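Local atomic coordinates of N-(5'-phosphoribosyl)anthranilate isomerase (Jonesia denitrificans, PDB entry 4WUI), a protein that probably catalyses the isomerisation of N-(5-phospho-beta-D-ribosyl)anthranilate to 1-(2-carboxyphenylamino)-1-deoxy-D-ribulose 5-phosphate, the third step of tryptophan biosynthesis from chorismate. Residues I6-L11 against V175-G180. Sequence-based numbering, arbitrary orientation.
Sequences IKVCGL and VDVSSG
Lys7 and Asp176 project into the barrel next to each other, on the first and last strands of a (beta-alpha)8 fold, where 5-8 and 174-177 run parallel and close the eight-stranded sheet. Three backbone hydrogen bonds make the seam, Lys7 N to Val175 O, Val177 N to Lys7 O and Cys9 N to Val177 O, all 2.8 to 3.0 Å long. The middle one is the most bent, 148° at the hydrogen, and the other two are nearly straight. The last carries the pairing just past the end of strand 5-8.

The salt bridge joins Lys7 NZ to Asp176 OD1 at 2.7 Å. The ammonium meets the syn side of the carboxylate, 25° out of its plane. The lysine chain leaves with CG anti to the backbone N (chi1 177°), stays extended through CD and CE, and bends only at the last torsion; its methylenes thereby run past OD1, with CG 3.1 Å from Asp176 OD1, before NZ turns onto the same oxygen. Gln83 also accepts a hydrogen bond from NZ. A bound citrate, probably from the crystallisation liquor, lies beside Asp176 and hydrogen-bonds Ser179.

On the outer face, Ile6 CG1 rests alongside Val175 CG2 (4.1 Å), and Val8 CG2 beside Val177 CG1. Helix 190-204 packs over this face, Phe196 touching both Val175 and Val177.

Beyond the strands, Ser178 OG comes 3.2 Å from Cys9 O. Lys188 NZ hydrogen-bonds both atoms and Gly10 O, tying the two strand-end loops together.

Asp176 OD1 and Gln83 OE1 thus grip the buried ammonium from two acceptors and fix where the end of Lys7 lies, consistent with a polar, preorganised floor to the active site that TIM barrels hold at their C-terminal strand ends.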
loop_
_atom_site.group_PDB
_atom_site.type_symbol
_atom_site.label_atom_id
_atom_site.label_comp_id
_atom_site.label_asym_id
_atom_site.label_seq_id
_atom_site.Cartn_x
_atom_site.Cartn_y
_atom_site.Cartn_z
ATOM N N ILE A 6 8.048 -2.276 2.797
ATOM C CA ILE A 6 7.800 -1.017 2.091
ATOM C C ILE A 6 7.039 -1.277 0.799
ATOM O O ILE A 6 7.544 -1.969 -0.090
ATOM C CB ILE A 6 9.097 -0.268 1.765
ATOM C CG1 ILE A 6 9.840 0.109 3.058
ATOM C CG2 ILE A 6 8.793 0.961 0.923
ATOM C CD1 ILE A 6 11.245 0.701 2.841
ATOM N N LYS A 7 5.842 -0.707 0.715
ATOM C CA LYS A 7 5.039 -0.730 -0.500
ATOM C C LYS A 7 4.955 0.665 -1.092
ATOM O O LYS A 7 4.629 1.619 -0.396
ATOM C CB LYS A 7 3.626 -1.225 -0.203
ATOM C CG LYS A 7 2.731 -1.191 -1.451
ATOM C CD LYS A 7 1.513 -2.064 -1.285
ATOM C CE LYS A 7 0.403 -1.740 -2.215
ATOM N NZ LYS A 7 -0.494 -0.692 -1.660
ATOM N N VAL A 8 5.209 0.752 -2.397
ATOM C CA VAL A 8 4.910 1.951 -3.164
ATOM C C VAL A 8 3.655 1.640 -3.967
ATOM O O VAL A 8 3.603 0.649 -4.703
ATOM C CB VAL A 8 6.061 2.355 -4.077
ATOM C CG1 VAL A 8 5.732 3.691 -4.708
ATOM C CG2 VAL A 8 7.376 2.422 -3.276
ATOM N N CYS A 9 2.637 2.472 -3.789
ATOM C CA CYS A 9 1.335 2.218 -4.380
ATOM C C CYS A 9 1.050 3.162 -5.527
ATOM O O CYS A 9 1.495 4.291 -5.543
ATOM C CB CYS A 9 0.238 2.342 -3.320
ATOM S SG CYS A 9 -1.283 1.506 -3.845
ATOM N N GLY A 10 0.253 2.717 -6.479
ATOM C CA GLY A 10 -0.185 3.602 -7.531
ATOM C C GLY A 10 0.860 3.922 -8.577
ATOM O O GLY A 10 0.950 5.070 -9.017
ATOM N N LEU A 11 1.627 2.916 -9.004
ATOM C CA LEU A 11 2.591 3.116 -10.078
ATOM C C LEU A 11 1.902 2.945 -11.412
ATOM O O LEU A 11 0.988 2.148 -11.570
ATOM C CB LEU A 11 3.752 2.146 -9.962
ATOM C CG LEU A 11 4.868 2.608 -8.970
ATOM C CD1 LEU A 11 4.430 2.738 -7.564
ATOM C CD2 LEU A 11 6.079 1.700 -9.091
ATOM N N VAL A 175 5.112 0.081 5.795
ATOM C CA VAL A 175 4.550 1.366 5.366
ATOM C C VAL A 175 4.095 1.267 3.912
ATOM O O VAL A 175 4.615 0.461 3.126
ATOM C CB VAL A 175 5.568 2.532 5.525
ATOM C CG1 VAL A 175 5.860 2.787 6.990
ATOM C CG2 VAL A 175 6.850 2.263 4.739
ATOM N N ASP A 176 3.138 2.119 3.581
ATOM C CA ASP A 176 2.598 2.273 2.232
ATOM C C ASP A 176 2.682 3.744 1.869
ATOM O O ASP A 176 2.295 4.598 2.669
ATOM C CB ASP A 176 1.131 1.815 2.239
ATOM C CG ASP A 176 0.521 1.674 0.853
ATOM O OD1 ASP A 176 0.921 0.751 0.131
ATOM O OD2 ASP A 176 -0.378 2.446 0.491
ATOM N N VAL A 177 3.152 4.034 0.655
ATOM C CA VAL A 177 3.332 5.415 0.195
ATOM C C VAL A 177 2.836 5.521 -1.233
ATOM O O VAL A 177 3.010 4.624 -2.033
ATOM C CB VAL A 177 4.837 5.836 0.313
ATOM C CG1 VAL A 177 5.748 5.018 -0.555
ATOM C CG2 VAL A 177 5.056 7.332 0.084
ATOM N N SER A 178 2.259 6.679 -1.563
ATOM C CA SER A 178 1.768 6.951 -2.905
ATOM C C SER A 178 1.958 8.435 -3.239
ATOM O O SER A 178 2.897 8.782 -3.951
ATOM C CB SER A 178 0.329 6.510 -3.090
ATOM O OG SER A 178 -0.055 6.828 -4.431
ATOM N N SER A 179 1.089 9.301 -2.741
ATOM C CA SER A 179 1.174 10.702 -3.125
ATOM C C SER A 179 2.508 11.332 -2.751
ATOM O O SER A 179 3.000 12.217 -3.444
ATOM C CB SER A 179 0.007 11.481 -2.539
ATOM O OG SER A 179 -0.001 11.462 -1.145
ATOM N N GLY A 180 3.094 10.881 -1.651
ATOM C CA GLY A 180 4.331 11.470 -1.181
ATOM C C GLY A 180 5.547 11.172 -2.011
ATOM O O GLY A 180 6.599 11.763 -1.758
#